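Local coordinates for homoserine dehydrogenase (Thermoplasma acidophilum, PDB 3ING), which probably catalyses the NADP-dependent interconversion of L-homoserine and L-aspartate semialdehyde on the pathway to threonine and methionine, at residues A[14-19]-A[306-310]; A[139-143]-A[312-316]. All blocks are in the same frame, centred on the assembly; numbering follows the deposited sequence.

Interaction 1. Residues A[14-19]-A[306-310]; sequences NVGLNV and PYETA. With NDP (NADPH dihydro-nicotinamide-adenine-dinucleotide phosphate), chain C.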
ATOM      1  N   ASN A  14     -18.062 -17.999   1.568  1.00 22.14           N
ATOM      2  CA  ASN A  14     -16.961 -17.670   2.476  1.00 21.86           C
ATOM      3  C   ASN A  14     -16.625 -16.194   2.432  1.00 21.11           C
ATOM      4  O   ASN A  14     -16.473 -15.533   3.459  1.00 22.96           O
ATOM      5  CB  ASN A  14     -15.707 -18.469   2.112  1.00 20.11           C
ATOM      6  CG  ASN A  14     -15.851 -19.936   2.404  1.00 27.62           C
ATOM      7  OD1 ASN A  14     -16.856 -20.347   2.933  1.00 28.67           O
ATOM      8  ND2 ASN A  14     -14.878 -20.736   2.016  1.00 34.06           N
ATOM      9  N   VAL A  15     -16.511 -15.665   1.231  1.00 20.36           N
ATOM     10  CA  VAL A  15     -16.086 -14.279   1.093  1.00 21.90           C
ATOM     11  C   VAL A  15     -17.288 -13.329   1.216  1.00 19.96           C
ATOM     12  O   VAL A  15     -17.259 -12.394   1.983  1.00 17.65           O
ATOM     13  CB  VAL A  15     -15.344 -14.031  -0.260  1.00 23.00           C
ATOM     14  CG1 VAL A  15     -15.096 -12.552  -0.464  1.00 21.18           C
ATOM     15  CG2 VAL A  15     -14.009 -14.822  -0.348  1.00 23.43           C
ATOM     16  N   GLY A  16     -18.339 -13.572   0.439  1.00 20.06           N
ATOM     17  CA  GLY A  16     -19.516 -12.714   0.459  1.00 22.02           C
ATOM     18  C   GLY A  16     -20.227 -12.574   1.799  1.00 19.86           C
ATOM     19  O   GLY A  16     -20.649 -11.467   2.161  1.00 21.58           O
ATOM     20  N   LEU A  17     -20.337 -13.645   2.590  1.00 21.85           N
ATOM     21  CA  LEU A  17     -20.976 -13.465   3.910  1.00 20.67           C
ATOM     22  C   LEU A  17     -20.088 -12.573   4.792  1.00 22.28           C
ATOM     23  O   LEU A  17     -20.596 -11.757   5.533  1.00 20.51           O
ATOM     24  CB  LEU A  17     -21.281 -14.797   4.566  1.00 20.64           C
ATOM     25  CG  LEU A  17     -22.295 -14.816   5.701  1.00 21.87           C
ATOM     26  CD1 LEU A  17     -23.632 -14.159   5.296  1.00 22.36           C
ATOM     27  CD2 LEU A  17     -22.517 -16.265   6.186  1.00 20.15           C
ATOM     28  N   ASN A  18     -18.766 -12.704   4.677  1.00 20.98           N
ATOM     29  CA  ASN A  18     -17.844 -11.828   5.413  1.00 21.11           C
ATOM     30  C   ASN A  18     -17.897 -10.392   4.921  1.00 21.54           C
ATOM     31  O   ASN A  18     -17.617  -9.452   5.664  1.00 20.98           O
ATOM     32  CB  ASN A  18     -16.399 -12.366   5.346  1.00 20.76           C
ATOM     33  CG  ASN A  18     -16.135 -13.457   6.371  1.00 22.14           C
ATOM     34  OD1 ASN A  18     -16.542 -13.321   7.511  1.00 21.60           O
ATOM     35  ND2 ASN A  18     -15.478 -14.544   5.954  1.00 19.73           N
ATOM     36  N   VAL A  19     -18.224 -10.216   3.646  1.00 20.92           N
ATOM     37  CA  VAL A  19     -18.403  -8.869   3.129  1.00 20.10           C
ATOM     38  C   VAL A  19     -19.583  -8.182   3.852  1.00 21.69           C
ATOM     39  O   VAL A  19     -19.475  -7.040   4.327  1.00 18.93           O
ATOM     40  CB  VAL A  19     -18.575  -8.849   1.585  1.00 22.15           C
ATOM     41  CG1 VAL A  19     -19.164  -7.531   1.140  1.00 21.04           C
ATOM     42  CG2 VAL A  19     -17.200  -9.119   0.847  1.00 15.85           C
ATOM     43  N   PRO A 306     -10.732 -15.821   3.885  1.00 25.54           N
ATOM     44  CA  PRO A 306     -11.894 -15.162   3.284  1.00 24.83           C
ATOM     45  C   PRO A 306     -12.341 -13.899   4.024  1.00 22.44           C
ATOM     46  O   PRO A 306     -12.922 -13.018   3.408  1.00 23.72           O
ATOM     47  CB  PRO A 306     -12.969 -16.250   3.315  1.00 26.49           C
ATOM     48  CG  PRO A 306     -12.521 -17.185   4.364  1.00 26.28           C
ATOM     49  CD  PRO A 306     -11.048 -17.172   4.340  1.00 23.30           C
ATOM     50  N   TYR A 307     -12.045 -13.783   5.312  1.00 22.63           N
ATOM     51  CA  TYR A 307     -12.393 -12.558   6.034  1.00 20.31           C
ATOM     52  C   TYR A 307     -11.549 -11.363   5.526  1.00 20.95           C
ATOM     53  O   TYR A 307     -12.044 -10.275   5.333  1.00 20.60           O
ATOM     54  CB  TYR A 307     -12.228 -12.754   7.528  1.00 20.48           C
ATOM     55  CG  TYR A 307     -12.524 -11.514   8.322  1.00 24.64           C
ATOM     56  CD1 TYR A 307     -13.828 -11.106   8.552  1.00 24.74           C
ATOM     57  CD2 TYR A 307     -11.491 -10.738   8.823  1.00 23.75           C
ATOM     58  CE1 TYR A 307     -14.101  -9.956   9.252  1.00 23.14           C
ATOM     59  CE2 TYR A 307     -11.750  -9.602   9.550  1.00 28.17           C
ATOM     60  CZ  TYR A 307     -13.057  -9.212   9.745  1.00 23.36           C
ATOM     61  OH  TYR A 307     -13.290  -8.058  10.439  1.00 24.88           O
ATOM     62  N   GLU A 308     -10.244 -11.593   5.385  1.00 20.65           N
ATOM     63  CA  GLU A 308      -9.291 -10.604   4.880  1.00 22.85           C
ATOM     64  C   GLU A 308      -9.544 -10.278   3.439  1.00 22.63           C
ATOM     65  O   GLU A 308      -9.439  -9.131   3.023  1.00 23.55           O
ATOM     66  CB  GLU A 308      -7.863 -11.106   5.087  1.00 22.76           C
ATOM     67  CG  GLU A 308      -7.504 -11.251   6.576  1.00 23.55           C
ATOM     68  CD  GLU A 308      -8.004 -12.517   7.266  1.00 31.00           C
ATOM     69  OE1 GLU A 308      -8.384 -13.511   6.617  1.00 23.78           O
ATOM     70  OE2 GLU A 308      -7.922 -12.541   8.497  1.00 24.70           O
ATOM     71  N   THR A 309      -9.932 -11.271   2.666  1.00 22.37           N
ATOM     72  CA  THR A 309     -10.321 -11.044   1.289  1.00 19.22           C
ATOM     73  C   THR A 309     -11.553 -10.143   1.262  1.00 21.39           C
ATOM     74  O   THR A 309     -11.621  -9.204   0.481  1.00 20.52           O
ATOM     75  CB  THR A 309     -10.634 -12.401   0.611  1.00 21.03           C
ATOM     76  OG1 THR A 309      -9.457 -13.235   0.610  1.00 22.98           O
ATOM     77  CG2 THR A 309     -11.167 -12.265  -0.852  1.00 20.24           C
ATOM     78  N   ALA A 310     -12.528 -10.417   2.122  1.00 21.53           N
ATOM     79  CA  ALA A 310     -13.732  -9.556   2.246  1.00 21.94           C
ATOM     80  C   ALA A 310     -13.358  -8.087   2.587  1.00 23.08           C
ATOM     81  O   ALA A 310     -13.961  -7.125   2.118  1.00 20.72           O
ATOM     82  CB  ALA A 310     -14.710 -10.170   3.316  1.00 19.84           C
TER
HETATM   83  PA  NDP C 326     -18.155 -19.946  -2.169  1.00 23.13           P
HETATM   84  O1A NDP C 326     -17.965 -20.155  -0.722  1.00 20.48           O
HETATM   85  O2A NDP C 326     -18.365 -21.160  -2.993  1.00 20.11           O
HETATM   86  O5B NDP C 326     -19.410 -18.972  -2.433  1.00 21.40           O
HETATM   87  C5B NDP C 326     -19.945 -18.655  -3.702  1.00 22.01           C
HETATM   88  C4B NDP C 326     -21.267 -17.920  -3.548  1.00 22.11           C
HETATM   89  O4B NDP C 326     -21.870 -17.678  -4.793  1.00 23.09           O
HETATM   90  C3B NDP C 326     -22.305 -18.758  -2.791  1.00 20.62           C
HETATM   91  O3B NDP C 326     -23.260 -17.926  -2.151  1.00 21.58           O
HETATM   92  C2B NDP C 326     -22.959 -19.535  -3.882  1.00 19.44           C
HETATM   93  O2B NDP C 326     -24.246 -19.994  -3.576  1.00 24.11           O
HETATM   94  C1B NDP C 326     -23.059 -18.454  -4.926  1.00 18.91           C
HETATM   95  N9A NDP C 326     -23.158 -18.927  -6.301  1.00 23.58           N
HETATM   96  C8A NDP C 326     -22.655 -20.047  -6.903  1.00 26.33           C
HETATM   97  N7A NDP C 326     -22.977 -19.983  -8.233  1.00 23.13           N
HETATM   98  C5A NDP C 326     -23.660 -18.849  -8.449  1.00 26.50           C
HETATM   99  C6A NDP C 326     -24.215 -18.348  -9.609  1.00 28.98           C
HETATM  100  N6A NDP C 326     -23.857 -18.836 -10.794  1.00 41.16           N
HETATM  101  N1A NDP C 326     -24.839 -17.158  -9.491  1.00 25.79           N
HETATM  102  C2A NDP C 326     -24.985 -16.485  -8.295  1.00 29.38           C
HETATM  103  N3A NDP C 326     -24.431 -16.969  -7.124  1.00 27.05           N
HETATM  104  C4A NDP C 326     -23.775 -18.159  -7.254  1.00 22.86           C
HETATM  105  O3  NDP C 326     -16.915 -19.114  -2.765  1.00 14.44           O
HETATM  106  PN  NDP C 326     -15.938 -18.136  -1.944  1.00 19.47           P
HETATM  107  O1N NDP C 326     -14.917 -18.957  -1.225  1.00 22.62           O
HETATM  108  O2N NDP C 326     -16.810 -17.188  -1.184  1.00 19.22           O
HETATM  109  O5D NDP C 326     -15.153 -17.340  -3.121  1.00 21.32           O
HETATM  110  C5D NDP C 326     -15.951 -16.413  -3.858  1.00 22.36           C
HETATM  111  C4D NDP C 326     -15.090 -15.767  -4.939  1.00 23.30           C
HETATM  112  O4D NDP C 326     -14.030 -15.096  -4.296  1.00 22.88           O
HETATM  113  C3D NDP C 326     -14.444 -16.749  -5.878  1.00 20.76           C
HETATM  114  O3D NDP C 326     -14.519 -16.346  -7.251  1.00 18.82           O
HETATM  115  C2D NDP C 326     -13.012 -16.849  -5.386  1.00 20.15           C
HETATM  116  O2D NDP C 326     -12.108 -17.199  -6.399  1.00 20.22           O
HETATM  117  C1D NDP C 326     -12.780 -15.449  -4.870  1.00 18.29           C
HETATM  118  N1N NDP C 326     -11.695 -15.349  -3.910  1.00 18.16           N
HETATM  119  C2N NDP C 326     -11.732 -16.110  -2.770  1.00 20.41           C
HETATM  120  C3N NDP C 326     -10.651 -16.199  -1.906  1.00 24.90           C
HETATM  121  C7N NDP C 326     -10.816 -16.922  -0.624  1.00 27.90           C
HETATM  122  O7N NDP C 326     -10.130 -16.407   0.454  1.00 34.74           O
HETATM  123  N7N NDP C 326     -11.670 -17.926  -0.478  1.00 26.05           N
HETATM  124  C4N NDP C 326      -9.504 -15.197  -1.985  1.00 25.56           C
HETATM  125  C5N NDP C 326      -9.582 -14.387  -3.249  1.00 19.13           C
HETATM  126  C6N NDP C 326     -10.657 -14.478  -4.130  1.00 17.90           C
HETATM  127  P2B NDP C 326     -24.587 -20.869  -2.276  1.00 35.51           P
HETATM  128  O1X NDP C 326     -26.007 -21.254  -2.587  1.00 36.04           O
HETATM  129  O2X NDP C 326     -24.307 -20.104  -0.948  1.00 27.68           O
HETATM  130  O3X NDP C 326     -23.654 -22.034  -2.374  1.00 20.80           O
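Ala310 drives its CB methyl into the flank of helix 14-29, 3.4 Å from Asn18 CB and also against Val19 CG2. So small a side chain lets the axes of the two short segments come within 8.0 Å at a crossing angle of -56°. One turn earlier, Pro306 lays its ring CB on Asn14 CB at 3.7 Å. Asn18 meets Tyr307 at the ring edge, OD1 lying 3.7 Å from CD1, with amide and ring planes 88° apart. No hydrogen bond joins the two segments, which meet by van der Waals contact. NADPH is shared by both segments. Val15 N gives a nearly straight bond to O2N at 2.9 Å, and Asn14 N holds O1A of the other phosphate at 3.1 Å. Val15 CG2 reaches Thr309 CG2 and lies 3.6 Å from nicotinamide C2N, while Thr309 CG2 touches C4N, the hydride-carrying carbon. Further out, Asn18 CG lies beside its own backbone N (chi1 -82°), which brings ND2 back to Asn14 O in a weak bond, and Arg21 NH1 bonds to OD1. Tyr307 OH bonds to Asp292 O of the second subunit, Thr309 OG1 to Gly305 O, and Asn14 ND2 to Gly199 O. A glycine at Asn14 would probably open a gap beside Pro306 CB and leave Gly199 O without the amide that ties it to this helix. Backbone amides of Asn14 and Val15 gripping the diphosphate within a GxGxxG pattern (Gly11, Gly13, Gly16) are characteristic of Rossmann-type dinucleotide binding.

Interaction 2. Residues A[139-143]-A[312-316]; sequences IRYEA and AVVND. With NA (sodium ion), chain B.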
ATOM      1  N   ILE A 139     -14.161  -0.676 -12.786  1.00 24.10           N
ATOM      2  CA  ILE A 139     -14.123  -1.934 -12.111  1.00 23.89           C
ATOM      3  C   ILE A 139     -12.875  -2.012 -11.266  1.00 25.23           C
ATOM      4  O   ILE A 139     -11.773  -1.654 -11.720  1.00 23.54           O
ATOM      5  CB  ILE A 139     -14.194  -3.140 -13.116  1.00 28.04           C
ATOM      6  CG1 ILE A 139     -14.188  -4.458 -12.342  1.00 22.93           C
ATOM      7  CG2 ILE A 139     -13.077  -3.058 -14.223  1.00 21.53           C
ATOM      8  CD1 ILE A 139     -14.734  -5.681 -13.139  1.00 24.00           C
ATOM      9  N   ARG A 140     -13.044  -2.461 -10.016  1.00 21.92           N
ATOM     10  CA  ARG A 140     -11.911  -2.734  -9.140  1.00 22.58           C
ATOM     11  C   ARG A 140     -11.928  -4.207  -8.740  1.00 21.10           C
ATOM     12  O   ARG A 140     -12.980  -4.875  -8.748  1.00 21.54           O
ATOM     13  CB  ARG A 140     -11.859  -1.788  -7.920  1.00 23.30           C
ATOM     14  CG  ARG A 140     -11.670  -0.315  -8.263  1.00 25.08           C
ATOM     15  CD  ARG A 140     -11.363   0.529  -6.962  1.00 23.33           C
ATOM     16  NE  ARG A 140     -10.056   0.153  -6.432  1.00 25.00           N
ATOM     17  CZ  ARG A 140      -8.888   0.669  -6.850  1.00 22.72           C
ATOM     18  NH1 ARG A 140      -8.858   1.596  -7.768  1.00 24.64           N
ATOM     19  NH2 ARG A 140      -7.736   0.242  -6.332  1.00 24.20           N
ATOM     20  N   TYR A 141     -10.732  -4.713  -8.450  1.00 22.51           N
ATOM     21  CA  TYR A 141     -10.472  -6.149  -8.333  1.00 24.01           C
ATOM     22  C   TYR A 141      -9.357  -6.519  -7.359  1.00 21.78           C
ATOM     23  O   TYR A 141      -8.633  -7.498  -7.536  1.00 20.90           O
ATOM     24  CB  TYR A 141     -10.262  -6.704  -9.748  1.00 21.96           C
ATOM     25  CG  TYR A 141      -9.347  -5.876 -10.653  1.00 20.13           C
ATOM     26  CD1 TYR A 141      -7.970  -6.047 -10.616  1.00 18.77           C
ATOM     27  CD2 TYR A 141      -9.859  -4.951 -11.549  1.00 22.66           C
ATOM     28  CE1 TYR A 141      -7.121  -5.307 -11.441  1.00 20.32           C
ATOM     29  CE2 TYR A 141      -9.011  -4.215 -12.389  1.00 24.19           C
ATOM     30  CZ  TYR A 141      -7.643  -4.388 -12.313  1.00 26.10           C
ATOM     31  OH  TYR A 141      -6.787  -3.660 -13.132  1.00 24.46           O
ATOM     32  N   GLU A 142      -9.269  -5.763  -6.271  1.00 21.15           N
ATOM     33  CA  GLU A 142      -8.277  -6.051  -5.256  1.00 21.07           C
ATOM     34  C   GLU A 142      -8.231  -7.509  -4.825  1.00 21.43           C
ATOM     35  O   GLU A 142      -7.168  -8.109  -4.743  1.00 24.26           O
ATOM     36  CB  GLU A 142      -8.527  -5.215  -4.008  1.00 21.13           C
ATOM     37  CG  GLU A 142      -7.369  -5.319  -2.999  1.00 26.84           C
ATOM     38  CD  GLU A 142      -6.090  -4.748  -3.589  1.00 31.58           C
ATOM     39  OE1 GLU A 142      -6.104  -3.564  -3.949  1.00 29.11           O
ATOM     40  OE2 GLU A 142      -5.108  -5.502  -3.723  1.00 29.73           O
ATOM     41  N   ALA A 143      -9.379  -8.064  -4.496  1.00 21.63           N
ATOM     42  CA  ALA A 143      -9.470  -9.429  -3.991  1.00 23.84           C
ATOM     43  C   ALA A 143      -9.126 -10.523  -4.991  1.00 22.95           C
ATOM     44  O   ALA A 143      -8.949 -11.663  -4.589  1.00 23.50           O
ATOM     45  CB  ALA A 143     -10.898  -9.668  -3.423  1.00 19.37           C
ATOM     46  N   ALA A 312     -10.675  -6.605   1.630  1.00 21.91           N
ATOM     47  CA  ALA A 312     -10.157  -6.063   0.356  1.00 21.63           C
ATOM     48  C   ALA A 312     -11.297  -5.633  -0.545  1.00 18.47           C
ATOM     49  O   ALA A 312     -11.288  -4.536  -1.130  1.00 19.45           O
ATOM     50  CB  ALA A 312      -9.250  -7.140  -0.358  1.00 20.70           C
ATOM     51  N   VAL A 313     -12.334  -6.466  -0.625  1.00 20.11           N
ATOM     52  CA  VAL A 313     -13.556  -6.096  -1.345  1.00 19.27           C
ATOM     53  C   VAL A 313     -14.160  -4.798  -0.786  1.00 21.29           C
ATOM     54  O   VAL A 313     -14.544  -3.900  -1.564  1.00 20.39           O
ATOM     55  CB  VAL A 313     -14.628  -7.242  -1.344  1.00 18.98           C
ATOM     56  CG1 VAL A 313     -15.924  -6.800  -1.993  1.00 23.97           C
ATOM     57  CG2 VAL A 313     -14.052  -8.546  -1.992  1.00 21.63           C
ATOM     58  N   VAL A 314     -14.232  -4.666   0.543  1.00 21.43           N
ATOM     59  CA  VAL A 314     -14.887  -3.478   1.112  1.00 22.49           C
ATOM     60  C   VAL A 314     -13.987  -2.247   0.932  1.00 23.42           C
ATOM     61  O   VAL A 314     -14.489  -1.146   0.747  1.00 21.38           O
ATOM     62  CB  VAL A 314     -15.369  -3.684   2.570  1.00 23.14           C
ATOM     63  CG1 VAL A 314     -15.924  -2.369   3.162  1.00 21.07           C
ATOM     64  CG2 VAL A 314     -16.443  -4.772   2.624  1.00 19.68           C
ATOM     65  N   ASN A 315     -12.669  -2.445   0.937  1.00 23.39           N
ATOM     66  CA  ASN A 315     -11.760  -1.335   0.609  1.00 23.36           C
ATOM     67  C   ASN A 315     -12.055  -0.829  -0.799  1.00 23.12           C
ATOM     68  O   ASN A 315     -12.153   0.376  -1.022  1.00 21.57           O
ATOM     69  CB  ASN A 315     -10.292  -1.733   0.720  1.00 20.43           C
ATOM     70  CG  ASN A 315      -9.386  -0.542   0.628  1.00 23.67           C
ATOM     71  OD1 ASN A 315      -8.738  -0.286  -0.415  1.00 28.66           O
ATOM     72  ND2 ASN A 315      -9.408   0.264   1.675  1.00 15.47           N
ATOM     73  N   ASP A 316     -12.246  -1.752  -1.750  1.00 19.64           N
ATOM     74  CA  ASP A 316     -12.595  -1.370  -3.117  1.00 21.26           C
ATOM     75  C   ASP A 316     -13.909  -0.587  -3.154  1.00 19.55           C
ATOM     76  O   ASP A 316     -14.018   0.410  -3.883  1.00 19.80           O
ATOM     77  CB  ASP A 316     -12.681  -2.569  -4.058  1.00 21.15           C
ATOM     78  CG  ASP A 316     -11.325  -2.994  -4.642  1.00 28.87           C
ATOM     79  OD1 ASP A 316     -10.340  -2.207  -4.610  1.00 22.35           O
ATOM     80  OD2 ASP A 316     -11.292  -4.113  -5.211  1.00 24.44           O
TER
HETATM   81 NA    NA B 325      -5.074  -8.278  -3.117  1.00 28.32          NA
HETATM   82  O   HOH W   1      -7.936  -2.490  -5.716  1.00 27.32           O
HETATM   83  O   HOH W   2     -11.967  -6.774  -4.845  1.00 19.09           O
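Asp316, on helix 306-321, points its carboxylate at Arg140 and Glu142, where an edge strand of the Rossmann-type sheet, 139-140, leads through Tyr141 into a short 3-10 segment. Arg140 NE forms a salt bridge with Asp316 OD1 at 3.0 Å. OD1 lies in the guanidinium plane, yet NE meets it from above the carboxylate plane, 72° between the planes. Arg140's second anionic partner is Asp156, salt-bridged through NH2. The backbone contributes Glu142 N, donating to the syn lone pair of Asp316 OD2 at 2.8 Å, so OD1 holds the strand's arginine and OD2 the first amide of the 3-10 segment. One water joins OD2 to Ala143 N, another lies among OD1, Arg140 NH2 and Glu142 OE1. Glu142 OE1 and Asp316 OD1 are 4.5 Å apart, a like-charge proximity that Arg140, the sodium ion and the amides bonded to Glu142 (Leu151 and Phe152 N on OE2, Ser153 N on OE1) probably ease. In the apolar packing, Ala143 CB meets Val313 CG2 at 3.6 Å and Ala312 CB sits 3.7 Å from Glu142 CG. Besides Val145 O, Ala146 O and Val149 O, the sodium ion takes Glu142 O at 2.7 Å and, the chain bent at chi2 (64°), Glu142 OE2 at 2.8 Å.

In the fold
Helix 306-321 serves both interactions, using its first turn in interaction 1 and the next in interaction 2. The two contacts, with centres about 11 Å apart, join directly: Thr309 CG2 packs on Ala143 CB at 3.7 Å, and Val19 CG2 lies 3.9 Å from Val313 CB. One helix from late in the chain thus spans two parts of the nucleotide-binding region, helix 14-29 and the end of strand 139-140. NADPH touches both contacts, its nicotinamide ring meeting Thr309 and also Ala143. The sodium ion held through Glu142 is about 8 Å from the nearest atom of the Thr309 side chain. Both contacts also border the second subunit.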